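Amine Dehydrogenase (Pseudomonas putida, PDB 1JMX) is the beta-propeller subunit of a quinohemoprotein amine dehydrogenase, an enzyme that probably oxidises primary amines and passes the electrons to heme c. Local coordinates at residues K170-V173 against K174-K177; Q114-N117 against D118-V121; A291-D294 against H295-C299; A6-A9 against G10-Y13. All coordinates share one frame; numbering follows the deposited sequence.

Interaction 1 of 4, residues K170-V173 against K174-K177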
loop_
_atom_site.group_PDB
_atom_site.type_symbol
_atom_site.label_atom_id
_atom_site.label_comp_id
_atom_site.label_asym_id
_atom_site.label_seq_id
_atom_site.Cartn_x
_atom_site.Cartn_y
_atom_site.Cartn_z
ATOM N N LYS B 170 19.789 24.917 -15.125
ATOM C CA LYS B 170 19.661 25.742 -16.311
ATOM C C LYS B 170 20.574 25.012 -17.279
ATOM O O LYS B 170 21.777 24.916 -17.061
ATOM C CB LYS B 170 20.173 27.145 -16.032
ATOM C CG LYS B 170 20.020 28.094 -17.197
ATOM C CD LYS B 170 20.594 29.450 -16.837
ATOM C CE LYS B 170 20.583 30.376 -18.029
ATOM N NZ LYS B 170 19.197 30.529 -18.545
ATOM N N MET B 171 20.000 24.485 -18.349
ATOM C CA MET B 171 20.782 23.702 -19.291
ATOM C C MET B 171 20.861 24.220 -20.716
ATOM O O MET B 171 19.879 24.702 -21.276
ATOM C CB MET B 171 20.268 22.260 -19.284
ATOM C CG MET B 171 20.973 21.315 -20.226
ATOM S SD MET B 171 20.296 19.679 -20.061
ATOM C CE MET B 171 21.729 18.711 -20.359
ATOM N N ASP B 172 22.067 24.122 -21.274
ATOM C CA ASP B 172 22.355 24.514 -22.644
ATOM C C ASP B 172 22.043 23.272 -23.475
ATOM O O ASP B 172 22.708 22.254 -23.328
ATOM C CB ASP B 172 23.838 24.857 -22.775
ATOM C CG ASP B 172 24.193 25.441 -24.130
ATOM O OD1 ASP B 172 25.085 26.309 -24.181
ATOM O OD2 ASP B 172 23.601 25.044 -25.148
ATOM N N VAL B 173 21.054 23.367 -24.361
ATOM C CA VAL B 173 20.664 22.228 -25.189
ATOM C C VAL B 173 21.610 21.898 -26.344
ATOM O O VAL B 173 21.404 20.910 -27.038
ATOM C CB VAL B 173 19.193 22.340 -25.705
ATOM C CG1 VAL B 173 18.239 22.460 -24.547
ATOM C CG2 VAL B 173 19.022 23.508 -26.641
ATOM N N LYS B 174 22.644 22.716 -26.542
ATOM C CA LYS B 174 23.629 22.484 -27.609
ATOM C C LYS B 174 24.845 21.740 -27.065
ATOM O O LYS B 174 25.332 20.791 -27.685
ATOM C CB LYS B 174 24.084 23.805 -28.245
ATOM C CG LYS B 174 23.159 24.350 -29.325
ATOM C CD LYS B 174 21.718 24.412 -28.822
ATOM C CE LYS B 174 20.736 24.916 -29.863
ATOM N NZ LYS B 174 19.324 24.735 -29.382
ATOM N N THR B 175 25.311 22.164 -25.893
ATOM C CA THR B 175 26.476 21.562 -25.251
ATOM C C THR B 175 26.084 20.558 -24.167
ATOM O O THR B 175 26.880 19.693 -23.779
ATOM C CB THR B 175 27.363 22.636 -24.589
ATOM O OG1 THR B 175 26.678 23.191 -23.457
ATOM C CG2 THR B 175 27.693 23.766 -25.588
ATOM N N GLY B 176 24.865 20.707 -23.655
ATOM C CA GLY B 176 24.389 19.827 -22.610
ATOM C C GLY B 176 24.936 20.179 -21.241
ATOM O O GLY B 176 24.666 19.468 -20.268
ATOM N N LYS B 177 25.736 21.240 -21.156
ATOM C CA LYS B 177 26.276 21.635 -19.863
ATOM C C LYS B 177 25.188 22.376 -19.113
ATOM O O LYS B 177 24.381 23.084 -19.708
ATOM C CB LYS B 177 27.519 22.516 -19.988
ATOM C CG LYS B 177 28.029 22.970 -18.605
ATOM C CD LYS B 177 29.070 24.100 -18.663
ATOM C CE LYS B 177 28.786 25.188 -17.611
ATOM N NZ LYS B 177 27.567 25.989 -17.959
#
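The backbone folds back sharply between Asp172 and Lys177, the runs 170-173 and 174-177 pointing 143° apart, and is held at its mouth by Asp172 N bonding to Lys177 O (3.0 Å). Deeper in the turn, Asp172 O accepts from Gly176 N at 2.7 Å, a short bond that is bent at the hydrogen. The Asp172 side chain works on the tip of the same turn. With CG anti to the backbone N (chi1 -173°), its carboxylate is swung over the tip, and OD2 takes the Lys174 N-H at 2.9 Å on its anti side, with a longer, weak bond from Thr175 N. Aspartate suits this place because its short side chain reaches the N-H two residues ahead, an Asx turn. Thr175 continues the pattern: OG1 accepts from Lys177 N at 3.2 Å, an ST turn, while the same oxygen lies against Asp172 CB. Gly176 has a phi of 78°, a region that glycine enters most easily, and the methyl of the buried Met171 lies against its carbonyl. Lys174 runs alongside Val173, its CD 3.6 Å from Val173 CG2, and its amine makes a long, weak ion pair with Glu105. The whole is a beta hairpin with a four-residue loop, its alpha turn closed by Gly176 N to Asp172 O, joining strands 168-171 and 178-182, the third and fourth of one propeller blade.

Interaction 2 of 4, residues Q114-N117 against D118-V121; sequences QRLN and DHYV. With HEC (heme c), chain F.
Arg115 and Tyr120 face each other as a non-hydrogen-bonded pair near the end of a beta hairpin, where strand 105-115 turns through Asn117 and Asp118 into strand 120-122. Next to them Gln114 and Val121 form the hydrogen-bonded pair, Gln114 N to Val121 O at 2.8 Å, and Leu116 N to His119 O closes the turn. The tight side is that of the heme. Tyr120 CG stands anti to the carbonyl carbon (chi1 -70°), which lays the ring beside Arg115 in a sandwich: Arg115 CG lies over one face, 4.0 Å from the centroid, and heme CBD over the other, 3.9 Å from Tyr120 CE2. Beyond CG the extended arginine runs along the ring, its guanidinium only 17° from parallel with it. Cut back to an alanine, Arg115 would probably bare that tyrosine face and leave the ring less firmly pressed against the heme propionate. Tyr120 OH bonds to Gln129 of a neighbouring subunit, and Asn117 and Asp118 also find polar partners there. The face of Gln114 and Val121 is looser, the two lying side by side and partly exposed. On the exposed side of the turn Leu116 CD1 rests on His119 CE1, and the imidazole also meets His121 of the neighbouring subunit. Asp118 steadies it, OD1 accepting the N-H of His119 ND1 at 2.8 Å, in the ring plane but from above the carboxylate plane.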
loop_
_atom_site.group_PDB
_atom_site.type_symbol
_atom_site.label_atom_id
_atom_site.label_comp_id
_atom_site.label_asym_id
_atom_site.label_seq_id
_atom_site.Cartn_x
_atom_site.Cartn_y
_atom_site.Cartn_z
ATOM N N GLN B 114 17.638 -1.419 -18.870
ATOM C CA GLN B 114 18.036 -2.489 -19.751
ATOM C C GLN B 114 17.341 -3.750 -19.238
ATOM O O GLN B 114 17.548 -4.153 -18.095
ATOM C CB GLN B 114 19.552 -2.637 -19.695
ATOM C CG GLN B 114 20.129 -3.603 -20.694
ATOM C CD GLN B 114 21.629 -3.701 -20.564
ATOM O OE1 GLN B 114 22.148 -4.007 -19.493
ATOM N NE2 GLN B 114 22.338 -3.418 -21.648
ATOM N N ARG B 115 16.449 -4.315 -20.044
ATOM C CA ARG B 115 15.743 -5.530 -19.654
ATOM C C ARG B 115 16.328 -6.754 -20.340
ATOM O O ARG B 115 16.179 -6.932 -21.551
ATOM C CB ARG B 115 14.255 -5.431 -19.969
ATOM C CG ARG B 115 13.511 -4.480 -19.084
ATOM C CD ARG B 115 12.034 -4.494 -19.393
ATOM N NE ARG B 115 11.297 -3.674 -18.436
ATOM C CZ ARG B 115 9.972 -3.581 -18.381
ATOM N NH1 ARG B 115 9.222 -4.258 -19.242
ATOM N NH2 ARG B 115 9.397 -2.828 -17.444
ATOM N N LEU B 116 17.033 -7.569 -19.563
ATOM C CA LEU B 116 17.645 -8.787 -20.076
ATOM C C LEU B 116 16.769 -9.997 -19.737
ATOM O O LEU B 116 15.715 -9.861 -19.108
ATOM C CB LEU B 116 19.076 -8.947 -19.536
ATOM C CG LEU B 116 20.025 -7.797 -19.908
ATOM C CD1 LEU B 116 21.474 -8.154 -19.629
ATOM C CD2 LEU B 116 19.863 -7.497 -21.378
ATOM N N ASN B 117 17.205 -11.169 -20.178
ATOM C CA ASN B 117 16.470 -12.407 -19.973
ATOM C C ASN B 117 16.095 -12.762 -18.536
ATOM O O ASN B 117 14.972 -13.188 -18.283
ATOM C CB ASN B 117 17.234 -13.572 -20.611
ATOM C CG ASN B 117 18.667 -13.660 -20.131
ATOM O OD1 ASN B 117 19.457 -12.732 -20.316
ATOM N ND2 ASN B 117 19.010 -14.774 -19.502
ATOM N N ASP B 118 17.017 -12.552 -17.601
ATOM C CA ASP B 118 16.787 -12.903 -16.199
ATOM C C ASP B 118 17.021 -11.803 -15.155
ATOM O O ASP B 118 17.078 -12.090 -13.961
ATOM C CB ASP B 118 17.623 -14.139 -15.837
ATOM C CG ASP B 118 19.119 -13.871 -15.866
ATOM O OD1 ASP B 118 19.545 -12.832 -16.401
ATOM O OD2 ASP B 118 19.885 -14.699 -15.341
ATOM N N HIS B 119 17.188 -10.561 -15.599
ATOM C CA HIS B 119 17.398 -9.444 -14.679
ATOM C C HIS B 119 17.298 -8.083 -15.365
ATOM O O HIS B 119 17.276 -7.997 -16.590
ATOM C CB HIS B 119 18.747 -9.578 -13.949
ATOM C CG HIS B 119 19.942 -9.336 -14.818
ATOM N ND1 HIS B 119 20.436 -10.283 -15.687
ATOM C CD2 HIS B 119 20.733 -8.247 -14.965
ATOM C CE1 HIS B 119 21.475 -9.792 -16.334
ATOM N NE2 HIS B 119 21.676 -8.557 -15.914
ATOM N N TYR B 120 17.168 -7.032 -14.562
ATOM C CA TYR B 120 17.097 -5.666 -15.064
ATOM C C TYR B 120 18.343 -4.932 -14.616
ATOM O O TYR B 120 18.963 -5.283 -13.610
ATOM C CB TYR B 120 15.912 -4.898 -14.476
ATOM C CG TYR B 120 14.533 -5.310 -14.919
ATOM C CD1 TYR B 120 13.419 -4.579 -14.501
ATOM C CD2 TYR B 120 14.324 -6.435 -15.720
ATOM C CE1 TYR B 120 12.138 -4.956 -14.858
ATOM C CE2 TYR B 120 13.037 -6.821 -16.088
ATOM C CZ TYR B 120 11.950 -6.073 -15.648
ATOM O OH TYR B 120 10.675 -6.437 -15.987
ATOM N N VAL B 121 18.690 -3.893 -15.363
ATOM C CA VAL B 121 19.830 -3.061 -15.029
ATOM C C VAL B 121 19.376 -1.648 -15.311
ATOM O O VAL B 121 19.030 -1.319 -16.437
ATOM C CB VAL B 121 21.089 -3.377 -15.878
ATOM C CG1 VAL B 121 22.246 -2.500 -15.440
ATOM C CG2 VAL B 121 21.482 -4.838 -15.727
HETATM FE FE HEC F . 12.015 -15.717 -13.922
HETATM C CHA HEC F . 13.570 -13.178 -12.342
HETATM C CHB HEC F . 12.055 -17.531 -11.068
HETATM C CHC HEC F . 10.461 -18.294 -15.535
HETATM C CHD HEC F . 11.982 -13.888 -16.825
HETATM N NA HEC F . 12.671 -15.418 -12.100
HETATM C C1A HEC F . 13.296 -14.307 -11.599
HETATM C C2A HEC F . 13.632 -14.479 -10.191
HETATM C C3A HEC F . 13.203 -15.702 -9.844
HETATM C C4A HEC F . 12.606 -16.285 -11.025
HETATM C CMA HEC F . 13.327 -16.341 -8.475
HETATM C CAA HEC F . 14.328 -13.463 -9.314
HETATM C CBA HEC F . 13.289 -12.690 -8.532
HETATM C CGA HEC F . 13.890 -11.637 -7.621
HETATM O O1A HEC F . 15.122 -11.485 -7.581
HETATM O O2A HEC F . 13.110 -10.950 -6.933
HETATM N NB HEC F . 11.390 -17.509 -13.419
HETATM C C1B HEC F . 11.482 -18.125 -12.169
HETATM C C2B HEC F . 10.942 -19.443 -12.143
HETATM C C3B HEC F . 10.499 -19.668 -13.416
HETATM C C4B HEC F . 10.767 -18.469 -14.198
HETATM C CMB HEC F . 10.895 -20.391 -10.926
HETATM C CAB HEC F . 9.865 -20.973 -13.855
HETATM C CBB HEC F . 8.367 -21.186 -13.621
HETATM N NC HEC F . 11.361 -16.020 -15.777
HETATM C C1C HEC F . 10.734 -17.156 -16.276
HETATM C C2C HEC F . 10.401 -17.014 -17.671
HETATM C C3C HEC F . 10.830 -15.804 -18.042
HETATM C C4C HEC F . 11.421 -15.169 -16.860
HETATM C CMC HEC F . 9.708 -18.070 -18.533
HETATM C CAC HEC F . 10.910 -15.340 -19.488
HETATM C CBC HEC F . 9.729 -14.703 -20.194
HETATM N ND HEC F . 12.638 -13.909 -14.476
HETATM C C1D HEC F . 12.553 -13.294 -15.706
HETATM C C2D HEC F . 13.138 -11.947 -15.684
HETATM C C3D HEC F . 13.575 -11.780 -14.403
HETATM C C4D HEC F . 13.264 -12.982 -13.688
HETATM C CMD HEC F . 13.230 -10.960 -16.854
HETATM C CAD HEC F . 14.269 -10.568 -13.782
HETATM C CBD HEC F . 13.354 -9.461 -13.282
HETATM C CGD HEC F . 12.367 -9.929 -12.240
HETATM O O1D HEC F . 11.178 -10.043 -12.549
HETATM O O2D HEC F . 12.768 -10.187 -11.096
#

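Interaction 3 of 4, residues A291-D294 against H295-C299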
loop_
_atom_site.group_PDB
_atom_site.type_symbol
_atom_site.label_atom_id
_atom_site.label_comp_id
_atom_site.label_asym_id
_atom_site.label_seq_id
_atom_site.Cartn_x
_atom_site.Cartn_y
_atom_site.Cartn_z
ATOM N N ALA B 291 -12.873 27.473 -0.440
ATOM C CA ALA B 291 -14.149 26.968 -0.915
ATOM C C ALA B 291 -14.135 25.443 -0.907
ATOM O O ALA B 291 -13.096 24.823 -1.178
ATOM C CB ALA B 291 -14.437 27.488 -2.322
ATOM N N ASN B 292 -15.271 24.847 -0.543
ATOM C CA ASN B 292 -15.406 23.390 -0.529
ATOM C C ASN B 292 -15.716 22.907 -1.938
ATOM O O ASN B 292 -16.447 23.562 -2.680
ATOM C CB ASN B 292 -16.507 22.947 0.438
ATOM C CG ASN B 292 -16.168 23.262 1.875
ATOM O OD1 ASN B 292 -15.001 23.201 2.284
ATOM N ND2 ASN B 292 -17.180 23.625 2.650
ATOM N N LEU B 293 -15.147 21.764 -2.301
ATOM C CA LEU B 293 -15.324 21.191 -3.631
ATOM C C LEU B 293 -16.287 20.012 -3.650
ATOM O O LEU B 293 -16.585 19.419 -2.616
ATOM C CB LEU B 293 -13.963 20.747 -4.170
ATOM C CG LEU B 293 -12.848 21.790 -4.105
ATOM C CD1 LEU B 293 -11.523 21.166 -4.424
ATOM C CD2 LEU B 293 -13.156 22.913 -5.067
ATOM N N ASP B 294 -16.770 19.678 -4.843
ATOM C CA ASP B 294 -17.684 18.552 -5.021
ATOM C C ASP B 294 -16.908 17.244 -4.873
ATOM O O ASP B 294 -17.489 16.193 -4.620
ATOM C CB ASP B 294 -18.346 18.616 -6.397
ATOM C CG ASP B 294 -19.346 19.765 -6.527
ATOM O OD1 ASP B 294 -19.468 20.611 -5.609
ATOM O OD2 ASP B 294 -20.021 19.820 -7.575
ATOM N N HIS B 295 -15.594 17.328 -5.072
ATOM C CA HIS B 295 -14.678 16.200 -4.945
ATOM C C HIS B 295 -13.255 16.727 -5.104
ATOM O O HIS B 295 -13.054 17.921 -5.338
ATOM C CB HIS B 295 -14.986 15.083 -5.967
ATOM C CG HIS B 295 -14.906 15.516 -7.401
ATOM N ND1 HIS B 295 -13.712 15.627 -8.081
ATOM C CD2 HIS B 295 -15.874 15.835 -8.292
ATOM C CE1 HIS B 295 -13.947 15.992 -9.327
ATOM N NE2 HIS B 295 -15.251 16.126 -9.480
ATOM N N THR B 296 -12.271 15.852 -4.929
ATOM C CA THR B 296 -10.876 16.250 -5.063
ATOM C C THR B 296 -10.570 16.662 -6.494
ATOM O O THR B 296 -11.069 16.056 -7.442
ATOM C CB THR B 296 -9.924 15.102 -4.671
ATOM O OG1 THR B 296 -10.143 14.760 -3.308
ATOM C CG2 THR B 296 -8.474 15.504 -4.830
ATOM N N TYR B 297 -9.818 17.748 -6.630
ATOM C CA TYR B 297 -9.374 18.246 -7.926
ATOM C C TYR B 297 -7.860 18.397 -7.790
ATOM O O TYR B 297 -7.363 18.712 -6.709
ATOM C CB TYR B 297 -10.020 19.592 -8.265
ATOM C CG TYR B 297 -11.466 19.509 -8.710
ATOM C CD1 TYR B 297 -12.504 19.730 -7.806
ATOM C CD2 TYR B 297 -11.797 19.228 -10.037
ATOM C CE1 TYR B 297 -13.835 19.673 -8.208
ATOM C CE2 TYR B 297 -13.125 19.173 -10.452
ATOM C CZ TYR B 297 -14.140 19.391 -9.528
ATOM O OH TYR B 297 -15.460 19.295 -9.913
ATOM N N TYR B 298 -7.124 18.130 -8.862
ATOM C CA TYR B 298 -5.664 18.217 -8.822
ATOM C C TYR B 298 -5.052 19.515 -9.323
ATOM O O TYR B 298 -4.184 20.104 -8.679
ATOM C CB TYR B 298 -5.036 17.145 -9.710
ATOM C CG TYR B 298 -5.123 15.710 -9.269
ATOM C CD1 TYR B 298 -5.225 15.356 -7.921
ATOM C CD2 TYR B 298 -5.019 14.689 -10.213
ATOM C CE1 TYR B 298 -5.209 14.006 -7.532
ATOM C CE2 TYR B 298 -5.002 13.363 -9.841
ATOM C CZ TYR B 298 -5.094 13.018 -8.508
ATOM O OH TYR B 298 -5.052 11.686 -8.174
ATOM N N CYS B 299 -5.501 19.921 -10.503
ATOM C CA CYS B 299 -4.922 21.048 -11.205
ATOM C C CYS B 299 -5.734 22.311 -11.484
ATOM O O CYS B 299 -6.807 22.255 -12.081
ATOM C CB CYS B 299 -4.374 20.493 -12.520
ATOM S SG CYS B 299 -3.193 21.504 -13.360
#
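His295 follows Asp294, and its carbonyl O comes within 3.2 Å of Leu293 CB. Its CG occupies the crowded position between backbone N and carbonyl carbon (chi1 59°), which folds the imidazole back over the following residues. There ND1 donates to Thr296 O at 2.8 Å, arriving above the carbonyl plane, while NE2 bonds to Asp317; with both nitrogens so engaged, the ring may well carry a positive charge. A leucine in place of His295 would probably leave one oxygen of Asp317 without its mate and Thr296 O without the imidazole N-H. Thr296 points away from Leu293 and bonds to another subunit and to Asn275. This is the blade-to-blade connection of a beta-propeller, leading from the outermost strand of one blade, 286-292, to the innermost of the next, 299-302. Tyr297 then swings back: its ring edge takes Leu293 CD1, 3.8 Å from Tyr297 CD1, while His295 CE1 lies over one face near the rim. Tyrosine suits a place that needs both an apolar edge and a hydroxyl, the latter bonded to the second oxygen of Asp317. Tyr298 and Cys299 both face Gly312, a classic beta bulge at the start of strand 299-302.

Interaction 4 of 4, residues A6-A9 against G10-Y13; sequences ALKA and GHEY
Lys8 N donates to the hydroxyl of Tyr13 at 3.0 Å, a fairly straight bond (159°) that ties the N-terminal segment to the strand it leads into. Between them the chain makes a type II beta turn from Lys8 to His11, just ahead of strand 12-18. The turn's own bond, His11 N to Lys8 O, is weak at 3.3 Å. Gly10 sits at the turn position with positive phi (81°), where a side chain would collide with Ala9 O, so only glycine fits easily. On the exposed side, Lys8 and His11 run side by side, Lys8 CB over the centre of the imidazole face, 3.8 Å from the centroid, and Lys8 CD near His11 CE1, so the aliphatic part of the lysine does the packing. On the buried side, Tyr13 CG is anti to the carbonyl carbon (chi1 -66°), which brings the ring under Leu7: Leu7 CG sits over its middle, 3.9 Å from the centroid, a CH-pi contact in which the two side chains lie antiparallel, one passing the other. Phe347 and Val25 pack around this pair. Strand 12-18 lies beside the C-terminal strand 345-348, so the contact borders the seam where both chain ends share one blade and close the propeller. Tyr13 shows its edge to the turn as well: Lys8 O lies in the ring plane, 3.5 Å from Tyr13 CE1.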
loop_
_atom_site.group_PDB
_atom_site.type_symbol
_atom_site.label_atom_id
_atom_site.label_comp_id
_atom_site.label_asym_id
_atom_site.label_seq_id
_atom_site.Cartn_x
_atom_site.Cartn_y
_atom_site.Cartn_z
ATOM N N ALA B 6 -11.892 23.585 -37.385
ATOM C CA ALA B 6 -10.619 24.246 -37.133
ATOM C C ALA B 6 -10.860 25.316 -36.091
ATOM O O ALA B 6 -11.953 25.875 -36.021
ATOM C CB ALA B 6 -10.080 24.872 -38.409
ATOM N N LEU B 7 -9.851 25.585 -35.272
ATOM C CA LEU B 7 -9.963 26.603 -34.235
ATOM C C LEU B 7 -9.945 28.019 -34.807
ATOM O O LEU B 7 -9.222 28.309 -35.763
ATOM C CB LEU B 7 -8.853 26.436 -33.196
ATOM C CG LEU B 7 -9.043 25.365 -32.114
ATOM C CD1 LEU B 7 -9.392 24.016 -32.725
ATOM C CD2 LEU B 7 -7.790 25.278 -31.268
ATOM N N LYS B 8 -10.751 28.896 -34.219
ATOM C CA LYS B 8 -10.837 30.277 -34.666
ATOM C C LYS B 8 -9.754 31.163 -34.073
ATOM O O LYS B 8 -9.436 31.065 -32.890
ATOM C CB LYS B 8 -12.216 30.845 -34.340
ATOM C CG LYS B 8 -13.349 30.024 -34.903
ATOM C CD LYS B 8 -14.622 30.833 -34.999
ATOM C CE LYS B 8 -15.790 29.978 -35.501
ATOM N NZ LYS B 8 -15.500 29.315 -36.815
ATOM N N ALA B 9 -9.200 32.037 -34.907
ATOM C CA ALA B 9 -8.151 32.965 -34.492
ATOM C C ALA B 9 -8.673 33.988 -33.488
ATOM O O ALA B 9 -9.820 34.417 -33.574
ATOM C CB ALA B 9 -7.576 33.671 -35.705
ATOM N N GLY B 10 -7.826 34.368 -32.535
ATOM C CA GLY B 10 -8.228 35.330 -31.527
ATOM C C GLY B 10 -9.045 34.716 -30.398
ATOM O O GLY B 10 -9.178 35.313 -29.331
ATOM N N HIS B 11 -9.618 33.539 -30.641
ATOM C CA HIS B 11 -10.416 32.844 -29.636
ATOM C C HIS B 11 -9.559 32.105 -28.637
ATOM O O HIS B 11 -8.561 31.489 -28.998
ATOM C CB HIS B 11 -11.347 31.830 -30.284
ATOM C CG HIS B 11 -12.557 32.437 -30.906
ATOM N ND1 HIS B 11 -13.759 31.774 -30.989
ATOM C CD2 HIS B 11 -12.744 33.636 -31.500
ATOM C CE1 HIS B 11 -14.636 32.533 -31.615
ATOM N NE2 HIS B 11 -14.043 33.668 -31.937
ATOM N N GLU B 12 -10.004 32.120 -27.387
ATOM C CA GLU B 12 -9.304 31.440 -26.310
ATOM C C GLU B 12 -9.751 29.984 -26.224
ATOM O O GLU B 12 -10.930 29.682 -26.379
ATOM C CB GLU B 12 -9.561 32.156 -24.995
ATOM C CG GLU B 12 -8.728 31.635 -23.849
ATOM C CD GLU B 12 -8.604 32.648 -22.748
ATOM O OE1 GLU B 12 -9.507 33.499 -22.618
ATOM O OE2 GLU B 12 -7.589 32.611 -22.034
ATOM N N TYR B 13 -8.804 29.087 -25.983
ATOM C CA TYR B 13 -9.104 27.666 -25.897
ATOM C C TYR B 13 -8.335 27.003 -24.778
ATOM O O TYR B 13 -7.359 27.554 -24.266
ATOM C CB TYR B 13 -8.769 26.966 -27.211
ATOM C CG TYR B 13 -9.635 27.396 -28.370
ATOM C CD1 TYR B 13 -9.154 28.288 -29.336
ATOM C CD2 TYR B 13 -10.929 26.907 -28.510
ATOM C CE1 TYR B 13 -9.946 28.675 -30.410
ATOM C CE2 TYR B 13 -11.727 27.287 -29.578
ATOM C CZ TYR B 13 -11.230 28.170 -30.525
ATOM O OH TYR B 13 -12.030 28.532 -31.581
#

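In the fold
All four contacts are local turns or connections of one seven-bladed beta-propeller, met along the chain in the order interaction 4, 2, 1, 3, and none touches another. Interaction 2 alone meets the heme, through Leu116 to Tyr120, and projects farthest, its centre about 32 Å from that of the chain. Interaction 1, in the next blade, is about 31 Å from it between centres. Interaction 3 lies across the chain's centre from interaction 1, about 39 Å between centres. Interactions 2 and 3 both touch another chain of the assembly, whereas 1 and 4 touch none. Interaction 4, at the closing blade, comes within about 13 Å of interaction 3 by nearest atoms but stands about 48 Å, centre to centre, from interaction 2.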